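Local coordinates for protein nitrate reductase (Ulva prolifera, PDB 5YLY) that binds FAD in its cytochrome b5 reductase domain and takes part in the first step of nitrate assimilation, probably passing on electrons from NADH, at residues I165-G170 with T175-V180; Y198-Q201 with D205-L208; E211-A216 with I225-D230; S261-C264 with M269-F272. One frame throughout, in Å; residues are numbered along the deposited sequence.

Contact 1: I165-G170 with T175-V180. With FAD (flavin-adenine dinucleotide), chain C.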
loop_
_atom_site.group_PDB
_atom_site.type_symbol
_atom_site.label_atom_id
_atom_site.label_comp_id
_atom_site.label_asym_id
_atom_site.label_seq_id
_atom_site.Cartn_x
_atom_site.Cartn_y
_atom_site.Cartn_z
ATOM N N ILE A 165 -2.698 4.556 14.726
ATOM C CA ILE A 165 -3.295 4.133 13.458
ATOM C C ILE A 165 -3.181 2.641 13.319
ATOM O O ILE A 165 -2.059 2.115 13.277
ATOM C CB ILE A 165 -2.659 4.840 12.208
ATOM C CG1 ILE A 165 -2.751 6.393 12.309
ATOM C CG2 ILE A 165 -3.305 4.313 10.905
ATOM C CD1 ILE A 165 -2.083 7.181 11.143
ATOM N N ASN A 166 -4.338 1.970 13.143
ATOM C CA ASN A 166 -4.386 0.561 12.801
ATOM C C ASN A 166 -4.341 0.488 11.291
ATOM O O ASN A 166 -4.972 1.303 10.625
ATOM C CB ASN A 166 -5.722 -0.054 13.249
ATOM C CG ASN A 166 -5.800 -0.347 14.704
ATOM O OD1 ASN A 166 -4.783 -0.574 15.360
ATOM N ND2 ASN A 166 -7.032 -0.391 15.231
ATOM N N MET A 167 -3.657 -0.511 10.748
ATOM C CA MET A 167 -3.597 -0.719 9.315
ATOM C C MET A 167 -3.911 -2.158 9.011
ATOM O O MET A 167 -3.309 -3.069 9.599
ATOM C CB MET A 167 -2.197 -0.379 8.785
ATOM C CG MET A 167 -1.790 1.039 9.077
ATOM S SD MET A 167 -0.146 1.325 8.471
ATOM C CE MET A 167 -0.095 3.044 8.684
ATOM N N ILE A 168 -4.874 -2.374 8.113
ATOM C CA ILE A 168 -5.188 -3.727 7.703
ATOM C C ILE A 168 -4.996 -3.784 6.199
ATOM O O ILE A 168 -5.672 -3.063 5.465
ATOM C CB ILE A 168 -6.585 -4.248 8.120
ATOM C CG1 ILE A 168 -6.885 -4.013 9.621
ATOM C CG2 ILE A 168 -6.735 -5.725 7.714
ATOM C CD1 ILE A 168 -8.353 -4.566 10.039
ATOM N N ALA A 169 -4.101 -4.654 5.762
ATOM C CA ALA A 169 -3.823 -4.845 4.350
ATOM C C ALA A 169 -3.975 -6.287 3.954
ATOM O O ALA A 169 -3.680 -7.188 4.739
ATOM C CB ALA A 169 -2.399 -4.374 4.031
ATOM N N GLY A 170 -4.357 -6.483 2.704
ATOM C CA GLY A 170 -4.426 -7.790 2.061
ATOM C C GLY A 170 -3.680 -7.705 0.746
ATOM O O GLY A 170 -3.896 -6.759 -0.012
ATOM N N THR A 175 1.029 -1.561 -0.168
ATOM C CA THR A 175 1.806 -0.323 -0.471
ATOM C C THR A 175 1.119 0.972 0.005
ATOM O O THR A 175 1.871 1.806 0.524
ATOM C CB THR A 175 2.260 -0.265 -1.902
ATOM O OG1 THR A 175 1.122 -0.287 -2.743
ATOM C CG2 THR A 175 3.204 -1.438 -2.244
ATOM N N PRO A 176 -0.230 1.142 0.032
ATOM C CA PRO A 176 -0.777 2.360 0.666
ATOM C C PRO A 176 -0.397 2.420 2.147
ATOM O O PRO A 176 -0.111 3.493 2.643
ATOM C CB PRO A 176 -2.290 2.210 0.452
ATOM C CG PRO A 176 -2.401 1.405 -0.832
ATOM C CD PRO A 176 -1.311 0.366 -0.607
ATOM N N MET A 177 -0.363 1.257 2.856
ATOM C CA MET A 177 0.036 1.217 4.287
ATOM C C MET A 177 1.514 1.549 4.438
ATOM O O MET A 177 1.872 2.385 5.266
ATOM C CB MET A 177 -0.232 -0.177 4.932
ATOM C CG MET A 177 -1.658 -0.625 4.823
ATOM S SD MET A 177 -2.803 0.670 5.351
ATOM C CE MET A 177 -4.302 0.011 4.715
ATOM N N TYR A 178 2.361 0.905 3.631
ATOM C CA TYR A 178 3.816 1.114 3.660
ATOM C C TYR A 178 4.187 2.625 3.477
ATOM O O TYR A 178 5.039 3.153 4.189
ATOM C CB TYR A 178 4.430 0.235 2.569
ATOM C CG TYR A 178 5.936 0.167 2.580
ATOM C CD1 TYR A 178 6.628 -0.314 3.690
ATOM C CD2 TYR A 178 6.675 0.588 1.483
ATOM C CE1 TYR A 178 8.026 -0.392 3.697
ATOM C CE2 TYR A 178 8.072 0.463 1.459
ATOM C CZ TYR A 178 8.744 -0.014 2.573
ATOM O OH TYR A 178 10.126 -0.120 2.536
ATOM N N GLN A 179 3.491 3.317 2.589
ATOM C CA GLN A 179 3.747 4.738 2.343
ATOM C C GLN A 179 3.468 5.559 3.644
ATOM O O GLN A 179 4.277 6.419 4.040
ATOM C CB GLN A 179 2.839 5.249 1.198
ATOM C CG GLN A 179 3.065 6.728 0.862
ATOM C CD GLN A 179 1.832 7.317 0.262
ATOM O OE1 GLN A 179 0.825 7.473 0.939
ATOM N NE2 GLN A 179 1.843 7.575 -1.038
ATOM N N VAL A 180 2.325 5.267 4.310
ATOM C CA VAL A 180 1.946 5.959 5.557
ATOM C C VAL A 180 2.923 5.591 6.678
ATOM O O VAL A 180 3.375 6.481 7.419
ATOM C CB VAL A 180 0.448 5.683 5.925
ATOM C CG1 VAL A 180 0.069 6.360 7.257
ATOM C CG2 VAL A 180 -0.473 6.195 4.818
HETATM P PA FAD C . -6.371 -7.854 -13.520
HETATM O O1A FAD C . -6.382 -8.139 -14.975
HETATM O O2A FAD C . -7.084 -6.582 -13.123
HETATM O O5B FAD C . -6.970 -9.152 -12.752
HETATM C C5B FAD C . -7.907 -8.981 -11.666
HETATM C C4B FAD C . -7.507 -9.836 -10.488
HETATM O O4B FAD C . -7.386 -11.223 -10.877
HETATM C C3B FAD C . -6.162 -9.513 -9.855
HETATM O O3B FAD C . -6.225 -8.357 -9.022
HETATM C C2B FAD C . -5.864 -10.799 -9.080
HETATM O O2B FAD C . -6.452 -10.799 -7.784
HETATM C C1B FAD C . -6.510 -11.880 -9.970
HETATM N N9A FAD C . -5.557 -12.691 -10.729
HETATM C C8A FAD C . -5.342 -12.656 -12.083
HETATM N N7A FAD C . -4.399 -13.470 -12.497
HETATM C C5A FAD C . -3.954 -14.076 -11.333
HETATM C C6A FAD C . -2.920 -15.003 -11.078
HETATM N N6A FAD C . -2.001 -15.355 -11.980
HETATM N N1A FAD C . -2.761 -15.434 -9.805
HETATM C C2A FAD C . -3.553 -14.931 -8.850
HETATM N N3A FAD C . -4.522 -14.015 -8.964
HETATM C C4A FAD C . -4.673 -13.624 -10.237
HETATM N N1 FAD C . -0.601 -3.605 -6.992
HETATM C C2 FAD C . 0.752 -3.812 -6.924
HETATM O O2 FAD C . 1.254 -4.838 -7.407
HETATM N N3 FAD C . 1.570 -2.853 -6.305
HETATM C C4 FAD C . 1.132 -1.666 -5.721
HETATM O O4 FAD C . 1.927 -0.855 -5.287
HETATM C C4X FAD C . -0.315 -1.471 -5.771
HETATM N N5 FAD C . -0.817 -0.397 -5.209
HETATM C C5X FAD C . -2.205 -0.235 -5.225
HETATM C C6 FAD C . -2.756 0.892 -4.600
HETATM C C7 FAD C . -4.135 1.103 -4.591
HETATM C C7M FAD C . -4.681 2.314 -3.877
HETATM C C8 FAD C . -4.996 0.162 -5.220
HETATM C C8M FAD C . -6.496 0.383 -5.273
HETATM C C9 FAD C . -4.448 -0.970 -5.822
HETATM C C9A FAD C . -3.061 -1.173 -5.836
HETATM N N10 FAD C . -2.466 -2.307 -6.475
HETATM C C10 FAD C . -1.100 -2.502 -6.443
HETATM C "C1'" FAD C . -3.255 -3.231 -7.309
HETATM C "C2'" FAD C . -3.317 -2.801 -8.775
HETATM O "O2'" FAD C . -4.175 -1.669 -8.935
HETATM C "C3'" FAD C . -3.801 -3.919 -9.700
HETATM O "O3'" FAD C . -5.098 -4.349 -9.302
HETATM C "C4'" FAD C . -2.838 -5.103 -9.816
HETATM O "O4'" FAD C . -1.613 -4.648 -10.392
HETATM C "C5'" FAD C . -3.382 -6.249 -10.645
HETATM O "O5'" FAD C . -3.894 -5.722 -11.888
HETATM P P FAD C . -3.817 -6.568 -13.255
HETATM O O1P FAD C . -4.265 -5.715 -14.378
HETATM O O2P FAD C . -2.469 -7.233 -13.388
HETATM O O3P FAD C . -4.878 -7.715 -12.968
#

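Contact 2: Y198-Q201 with D205-L208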
loop_
_atom_site.group_PDB
_atom_site.type_symbol
_atom_site.label_atom_id
_atom_site.label_comp_id
_atom_site.label_asym_id
_atom_site.label_seq_id
_atom_site.Cartn_x
_atom_site.Cartn_y
_atom_site.Cartn_z
ATOM N N TYR A 198 -1.405 -7.850 8.381
ATOM C CA TYR A 198 -1.237 -8.080 6.943
ATOM C C TYR A 198 -1.625 -9.495 6.590
ATOM O O TYR A 198 -0.975 -10.443 7.044
ATOM C CB TYR A 198 0.231 -7.747 6.556
ATOM C CG TYR A 198 0.599 -7.764 5.081
ATOM C CD1 TYR A 198 -0.373 -7.605 4.090
ATOM C CD2 TYR A 198 1.933 -7.889 4.677
ATOM C CE1 TYR A 198 -0.032 -7.634 2.733
ATOM C CE2 TYR A 198 2.292 -7.846 3.329
ATOM C CZ TYR A 198 1.306 -7.739 2.361
ATOM O OH TYR A 198 1.665 -7.784 1.039
ATOM N N ALA A 199 -2.668 -9.637 5.753
ATOM C CA ALA A 199 -3.191 -10.953 5.344
ATOM C C ALA A 199 -2.809 -11.309 3.911
ATOM O O ALA A 199 -2.855 -10.452 3.028
ATOM C CB ALA A 199 -4.700 -10.979 5.484
ATOM N N ASN A 200 -2.416 -12.572 3.675
ATOM C CA ASN A 200 -2.067 -13.059 2.338
ATOM C C ASN A 200 -2.457 -14.504 2.213
ATOM O O ASN A 200 -2.635 -15.163 3.232
ATOM C CB ASN A 200 -0.574 -12.918 2.051
ATOM C CG ASN A 200 -0.159 -11.492 1.953
ATOM O OD1 ASN A 200 -0.462 -10.810 0.976
ATOM N ND2 ASN A 200 0.399 -10.979 3.029
ATOM N N GLN A 201 -2.544 -15.013 0.981
ATOM C CA GLN A 201 -2.919 -16.416 0.790
ATOM C C GLN A 201 -1.844 -17.362 1.326
ATOM O O GLN A 201 -2.146 -18.279 2.095
ATOM C CB GLN A 201 -3.205 -16.696 -0.690
ATOM C CG GLN A 201 -4.666 -16.530 -1.093
ATOM C CD GLN A 201 -4.790 -16.558 -2.596
ATOM O OE1 GLN A 201 -4.534 -15.554 -3.272
ATOM N NE2 GLN A 201 -5.044 -17.735 -3.152
ATOM N N ASP A 205 3.479 -14.991 -0.818
ATOM C CA ASP A 205 2.772 -13.821 -1.331
ATOM C C ASP A 205 2.999 -12.527 -0.523
ATOM O O ASP A 205 2.541 -11.469 -0.957
ATOM C CB ASP A 205 1.265 -14.092 -1.406
ATOM C CG ASP A 205 0.869 -15.084 -2.470
ATOM O OD1 ASP A 205 1.493 -15.068 -3.555
ATOM O OD2 ASP A 205 -0.075 -15.868 -2.223
ATOM N N ILE A 206 3.631 -12.612 0.660
ATOM C CA ILE A 206 3.846 -11.419 1.491
ATOM C C ILE A 206 4.787 -10.481 0.744
ATOM O O ILE A 206 5.895 -10.888 0.401
ATOM C CB ILE A 206 4.415 -11.783 2.899
ATOM C CG1 ILE A 206 3.476 -12.737 3.679
ATOM C CG2 ILE A 206 4.694 -10.527 3.725
ATOM C CD1 ILE A 206 4.145 -13.400 4.912
ATOM N N LEU A 207 4.344 -9.242 0.486
ATOM C CA LEU A 207 5.189 -8.253 -0.165
ATOM C C LEU A 207 6.034 -7.520 0.878
ATOM O O LEU A 207 5.569 -7.267 1.987
ATOM C CB LEU A 207 4.335 -7.199 -0.917
ATOM C CG LEU A 207 3.592 -7.664 -2.171
ATOM C CD1 LEU A 207 2.635 -6.567 -2.669
ATOM C CD2 LEU A 207 4.561 -8.036 -3.290
ATOM N N LEU A 208 7.261 -7.135 0.491
ATOM C CA LEU A 208 8.174 -6.285 1.274
ATOM C C LEU A 208 8.386 -6.779 2.711
ATOM O O LEU A 208 8.544 -5.963 3.633
ATOM C CB LEU A 208 7.636 -4.821 1.260
ATOM C CG LEU A 208 7.547 -4.152 -0.124
ATOM C CD1 LEU A 208 6.586 -2.969 -0.100
ATOM C CD2 LEU A 208 8.945 -3.732 -0.617
#

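Contact 3: E211-A216 with I225-D230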
loop_
_atom_site.group_PDB
_atom_site.type_symbol
_atom_site.label_atom_id
_atom_site.label_comp_id
_atom_site.label_asym_id
_atom_site.label_seq_id
_atom_site.Cartn_x
_atom_site.Cartn_y
_atom_site.Cartn_z
ATOM N N GLU A 211 11.621 -5.485 4.448
ATOM C CA GLU A 211 11.432 -4.051 4.717
ATOM C C GLU A 211 10.524 -3.829 5.899
ATOM O O GLU A 211 10.829 -2.990 6.745
ATOM C CB GLU A 211 10.886 -3.305 3.499
ATOM C CG GLU A 211 11.900 -3.194 2.373
ATOM C CD GLU A 211 12.098 -4.420 1.494
ATOM O OE1 GLU A 211 11.389 -5.439 1.664
ATOM O OE2 GLU A 211 12.990 -4.356 0.623
ATOM N N LEU A 212 9.414 -4.587 5.969
ATOM C CA LEU A 212 8.487 -4.492 7.098
ATOM C C LEU A 212 9.178 -4.917 8.378
ATOM O O LEU A 212 9.073 -4.219 9.395
ATOM C CB LEU A 212 7.237 -5.344 6.865
ATOM C CG LEU A 212 6.260 -4.845 5.774
ATOM C CD1 LEU A 212 5.178 -5.906 5.512
ATOM C CD2 LEU A 212 5.633 -3.497 6.168
ATOM N N GLU A 213 9.884 -6.058 8.344
ATOM C CA GLU A 213 10.616 -6.517 9.525
ATOM C C GLU A 213 11.675 -5.496 9.985
ATOM O O GLU A 213 11.813 -5.278 11.182
ATOM C CB GLU A 213 11.207 -7.912 9.314
ATOM C CG GLU A 213 10.102 -8.974 9.319
ATOM C CD GLU A 213 9.239 -8.972 10.573
ATOM O OE1 GLU A 213 9.781 -9.295 11.653
ATOM O OE2 GLU A 213 8.068 -8.531 10.504
ATOM N N ALA A 214 12.383 -4.855 9.028
ATOM C CA ALA A 214 13.410 -3.851 9.357
ATOM C C ALA A 214 12.779 -2.598 10.001
ATOM O O ALA A 214 13.386 -2.025 10.904
ATOM C CB ALA A 214 14.211 -3.481 8.128
ATOM N N LEU A 215 11.561 -2.214 9.579
ATOM C CA LEU A 215 10.844 -1.084 10.198
ATOM C C LEU A 215 10.467 -1.417 11.631
ATOM O O LEU A 215 10.642 -0.584 12.518
ATOM C CB LEU A 215 9.556 -0.731 9.421
ATOM C CG LEU A 215 9.678 0.110 8.156
ATOM C CD1 LEU A 215 8.292 0.283 7.499
ATOM C CD2 LEU A 215 10.258 1.527 8.464
ATOM N N ALA A 216 9.927 -2.617 11.864
ATOM C CA ALA A 216 9.522 -3.057 13.206
ATOM C C ALA A 216 10.775 -3.140 14.118
ATOM O O ALA A 216 10.736 -2.695 15.276
ATOM C CB ALA A 216 8.815 -4.403 13.139
ATOM N N ILE A 225 3.912 -5.438 13.792
ATOM C CA ILE A 225 3.383 -6.016 12.562
ATOM C C ILE A 225 2.995 -7.463 12.834
ATOM O O ILE A 225 3.774 -8.207 13.447
ATOM C CB ILE A 225 4.389 -5.873 11.389
ATOM C CG1 ILE A 225 4.727 -4.373 11.086
ATOM C CG2 ILE A 225 3.855 -6.563 10.113
ATOM C CD1 ILE A 225 5.961 -4.169 10.378
ATOM N N HIS A 226 1.775 -7.851 12.417
ATOM C CA HIS A 226 1.304 -9.222 12.582
ATOM C C HIS A 226 0.840 -9.695 11.226
ATOM O O HIS A 226 0.294 -8.905 10.452
ATOM C CB HIS A 226 0.171 -9.315 13.594
ATOM C CG HIS A 226 -0.074 -10.713 14.062
ATOM N ND1 HIS A 226 0.679 -11.237 15.094
ATOM C CD2 HIS A 226 -0.928 -11.665 13.636
ATOM C CE1 HIS A 226 0.224 -12.453 15.311
ATOM N NE2 HIS A 226 -0.723 -12.767 14.455
ATOM N N TYR A 227 1.085 -10.976 10.927
ATOM C CA TYR A 227 0.744 -11.579 9.642
ATOM C C TYR A 227 -0.233 -12.723 9.817
ATOM O O TYR A 227 -0.243 -13.386 10.859
ATOM C CB TYR A 227 2.008 -12.159 8.978
ATOM C CG TYR A 227 3.145 -11.181 8.812
ATOM C CD1 TYR A 227 3.245 -10.385 7.674
ATOM C CD2 TYR A 227 4.165 -11.097 9.760
ATOM C CE1 TYR A 227 4.311 -9.505 7.499
ATOM C CE2 TYR A 227 5.228 -10.203 9.604
ATOM C CZ TYR A 227 5.302 -9.425 8.467
ATOM O OH TYR A 227 6.336 -8.543 8.317
ATOM N N THR A 228 -1.024 -12.998 8.766
ATOM C CA THR A 228 -1.858 -14.193 8.665
ATOM C C THR A 228 -1.749 -14.715 7.250
ATOM O O THR A 228 -1.587 -13.933 6.313
ATOM C CB THR A 228 -3.309 -14.042 9.156
ATOM O OG1 THR A 228 -3.879 -15.358 9.269
ATOM C CG2 THR A 228 -4.180 -13.185 8.225
ATOM N N VAL A 229 -1.755 -16.027 7.111
ATOM C CA VAL A 229 -1.750 -16.703 5.814
ATOM C C VAL A 229 -2.871 -17.748 5.834
ATOM O O VAL A 229 -3.212 -18.231 6.914
ATOM C CB VAL A 229 -0.364 -17.270 5.385
ATOM C CG1 VAL A 229 0.671 -16.158 5.191
ATOM C CG2 VAL A 229 0.136 -18.325 6.362
ATOM N N ASP A 230 -3.497 -18.031 4.674
ATOM C CA ASP A 230 -4.597 -18.997 4.576
ATOM C C ASP A 230 -4.062 -20.378 4.899
ATOM O O ASP A 230 -4.501 -21.012 5.865
ATOM C CB ASP A 230 -5.219 -18.993 3.163
ATOM C CG ASP A 230 -5.914 -17.712 2.728
ATOM O OD1 ASP A 230 -6.027 -16.783 3.552
ATOM O OD2 ASP A 230 -6.390 -17.660 1.577
HETATM O O HOH W 1 6.490 -8.677 13.109
#

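Contact 4: S261-C264 with M269-F272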
loop_
_atom_site.group_PDB
_atom_site.type_symbol
_atom_site.label_atom_id
_atom_site.label_comp_id
_atom_site.label_asym_id
_atom_site.label_seq_id
_atom_site.Cartn_x
_atom_site.Cartn_y
_atom_site.Cartn_z
ATOM N N SER A 261 -8.492 3.430 11.970
ATOM C CA SER A 261 -8.086 2.218 11.270
ATOM C C SER A 261 -8.183 2.534 9.795
ATOM O O SER A 261 -9.147 3.187 9.377
ATOM C CB SER A 261 -8.991 1.030 11.611
ATOM O OG SER A 261 -8.954 0.724 12.993
ATOM N N VAL A 262 -7.145 2.157 9.028
ATOM C CA VAL A 262 -7.118 2.359 7.577
ATOM C C VAL A 262 -7.004 1.004 6.917
ATOM O O VAL A 262 -6.355 0.111 7.457
ATOM C CB VAL A 262 -6.091 3.416 7.080
ATOM C CG1 VAL A 262 -6.458 4.809 7.582
ATOM C CG2 VAL A 262 -4.657 3.044 7.480
ATOM N N LEU A 263 -7.658 0.818 5.779
ATOM C CA LEU A 263 -7.767 -0.493 5.162
ATOM C C LEU A 263 -7.531 -0.460 3.690
ATOM O O LEU A 263 -7.987 0.459 3.016
ATOM C CB LEU A 263 -9.213 -1.024 5.370
ATOM C CG LEU A 263 -9.691 -1.315 6.806
ATOM C CD1 LEU A 263 -10.250 -0.069 7.465
ATOM C CD2 LEU A 263 -10.865 -2.267 6.764
ATOM N N CYS A 264 -6.880 -1.510 3.177
ATOM C CA CYS A 264 -6.693 -1.680 1.748
ATOM C C CYS A 264 -6.503 -3.140 1.431
ATOM O O CYS A 264 -5.591 -3.787 1.938
ATOM C CB CYS A 264 -5.554 -0.825 1.198
ATOM S SG CYS A 264 -5.509 -0.787 -0.613
ATOM N N MET A 269 -12.659 -9.251 1.577
ATOM C CA MET A 269 -11.885 -9.260 2.822
ATOM C C MET A 269 -12.262 -8.063 3.717
ATOM O O MET A 269 -12.476 -8.239 4.912
ATOM C CB MET A 269 -10.372 -9.252 2.510
ATOM C CG MET A 269 -9.489 -9.391 3.733
ATOM S SD MET A 269 -7.775 -8.846 3.436
ATOM C CE MET A 269 -7.121 -10.298 2.595
ATOM N N LEU A 270 -12.371 -6.868 3.127
ATOM C CA LEU A 270 -12.686 -5.646 3.849
ATOM C C LEU A 270 -14.120 -5.648 4.387
ATOM O O LEU A 270 -14.348 -5.366 5.564
ATOM C CB LEU A 270 -12.473 -4.421 2.952
ATOM C CG LEU A 270 -11.043 -4.113 2.446
ATOM C CD1 LEU A 270 -10.957 -2.698 1.921
ATOM C CD2 LEU A 270 -9.980 -4.334 3.528
ATOM N N LYS A 271 -15.090 -5.940 3.514
ATOM C CA LYS A 271 -16.490 -5.883 3.880
ATOM C C LYS A 271 -16.914 -6.986 4.867
ATOM O O LYS A 271 -17.735 -6.741 5.759
ATOM C CB LYS A 271 -17.359 -5.927 2.600
ATOM C CG LYS A 271 -18.838 -5.689 2.856
ATOM C CD LYS A 271 -19.644 -5.649 1.568
ATOM C CE LYS A 271 -21.097 -5.406 1.875
ATOM N NZ LYS A 271 -21.853 -5.163 0.631
ATOM N N PHE A 272 -16.357 -8.193 4.696
ATOM C CA PHE A 272 -16.801 -9.346 5.469
ATOM C C PHE A 272 -15.868 -9.735 6.621
ATOM O O PHE A 272 -16.374 -10.127 7.666
ATOM C CB PHE A 272 -17.071 -10.539 4.537
ATOM C CG PHE A 272 -17.955 -10.258 3.327
ATOM C CD1 PHE A 272 -19.078 -9.441 3.430
ATOM C CD2 PHE A 272 -17.658 -10.799 2.092
ATOM C CE1 PHE A 272 -19.915 -9.213 2.328
ATOM C CE2 PHE A 272 -18.492 -10.564 0.988
ATOM C CZ PHE A 272 -19.613 -9.767 1.116
#

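Contact 1: I165-G170 with T175-V180
The first beta-alpha-beta unit of the NAD-binding domain brings Met167 and Ala169 of strand 164-170 against Met177 and Val180 of helix 174-185. The helix runs back over the sheet: the axes of 165-170 and 175-180 approach to 8.7 Å, their directions 148° apart. The two methionines lie alongside, pointing opposite ways, and Met167 CB is 3.6 Å from Met177 SD. Met167 is extended beyond CG, which carries its CE to within 3.6 Å of Val180 CG1. Met177 CG rests 3.9 Å from Ala169 CB. Beyond it the chain bends at chi2 (-49°), which sets CE 3.4 Å from Ile168 O. An alanine here would remove CG, SD and CE, and would probably open a gap between the helix and the strand that Met167 could not fill without moving. The start of the helix lies beside the flavin. Thr175 OG1 donates a hydrogen bond to FAD O4 (2.7 Å), and Pro176 CG comes near the rim of the flavin's benzene ring, 3.8 Å from FAD C6. The buried apolar layer thus holds the helix whose start meets the isoalloxazine, an arrangement typical of the ferredoxin reductase fold with its Rossmann-like NAD-binding domain.

Contact 2: Y198-Q201 with D205-L208
Asn200 and Asp205 are the nearest backbone pair, with CA atoms 6.1 Å apart, near the point where the chain leaves strand 193-200. This is a beta-to-alpha connection of the Rossmann-like sheet. Segment 205-208 is a loop and leads to Leu208, the N-cap of helix 209-218. Tyr198 joins the two sides. Its CG stands anti to the backbone nitrogen (chi1 -173°), which sends the ring toward 206-207. There Leu207 N donates a fairly straight hydrogen bond to Tyr198 OH (3.1 Å, 159° at the hydrogen). The same hydroxyl is also hydrogen-bonded to Gly171 O, so it ties two loops together. A phenylalanine in its place would lack the hydroxyl and would probably leave Leu207 N and Gly171 O without this shared partner. Ile206 CG2 approaches the ring obliquely, 3.6 Å from Tyr198 CE2. The side chains of Asn200 and Ile206 stand roughly perpendicular, with Asn200 ND2 3.6 Å from Ile206 CG1. Farther out, Asp205 OD1 forms a salt bridge with Lys107, a probable FAD-binding residue. The amide of Asn200 also covers the tyrosine: its ND2 sits 3.3 Å above the plane of the Tyr198 ring, over the centre.

Contact 3: E211-A216 with I225-D230
Ile225 and Tyr227 are the two bumps that strand 223-229 raises toward helix 209-218. With strand 193-200 these elements form a beta-alpha-beta unit of the Rossmann-like domain. Ile225 CD1 enters the shallow hollow between Leu212 and Ala216, which lie one helical turn apart. Its neighbours there are Leu212 CB at 3.9 Å and Ala216 CB at 4.0 Å. The floor is the backbone, with Leu212 O only 3.3 Å from Ile225 CD1. The small side chain of Ala216 lets the strand come close at this end. Tyr227 is the longer bump. It reaches past Leu212, so that its OH lies 3.6 Å from Leu212 CB, while Leu212 CD1 meets the ring edge. Glu213 reaches the end of the tyrosine with OE2. Its chain folds at chi2 (-56°), which turns the carboxylate back toward the strand. Tyr227 OH donates to Glu213 OE2 over 2.8 Å. The acceptor lies in the ring plane and is met on its anti side, with carboxylate and ring 53° apart. A water gives a second bond to Glu213 OE2 (3.0 Å) and one to Ile225 O (2.8 Å). The Tyr227 ring also makes a cation-pi contact with Arg209. The contact is therefore apolar where the isoleucine fills the groove of the helix and polar at its rim, where two donors grip one carboxylate oxygen and probably fix its rotation.

Contact 4: S261-C264 with M269-F272
Leu270 CD2 meets Leu263 CB and CD2 between helix 267-280 and strand 259-264, and these two residues bury the most surface in the contact. Cys264 comes third. The nearest backbone pair is also Leu263 and Leu270, with CA atoms 7.2 Å apart. Leu270 does its touching with one branch. Its CD2 reaches in from the helix and lies 3.9 Å from Leu263 CB and equally 3.9 Å from Leu263 CD2. It thus rests in the angle between the base of Leu263 and one of its methyls. The two leucines overlap flank to flank, each heading toward the other's backbone. Leu263 has its chi2 at 86°, which swings CD2 to the helix side, where it can meet that methyl. Leu263 also touches Cys274, His275 and Leu278 of the same helix.

Cys264 takes part through its backbone: Leu270 CD2 stands 4.2 Å from Cys264 N. Its CB points away from the helix, to the other face of the sheet. There the side chain touches Pro176 and Met177 and comes within about 5 Å of the bound FAD. Cys264 and Met269 are the first and last residues of the CGPPPM sequence characteristic of this reductase family, which in relatives lies at the nicotinamide site.

No hydrogen bond joins the two segments. The strand and helix are held here by van der Waals contact between methyl and methylene groups. The contact is small and buried, so its hold depends on shape and on keeping water out, not on direction or charge.

In the fold
All four contacts lie in the NAD-binding domain and reach one parallel sheet. They follow one another along the chain without overlap. Strands 223-229, 193-200, 164-170 and 259-264 are consecutive in the sheet. Contacts 2 and 3 are closest, with centres 8 Å apart, and contact 1 lies 10 to 12 Å from each of the other three. Contacts 3 and 4 are 17 Å apart and do not touch. Helices 174-185 and 209-218 pack together through Tyr178, which meets Glu211 and Leu215. Helix 267-280 covers the opposite face. The flavin lies by the start of helix 174-185, so contact 1 links the sheet core to the cofactor.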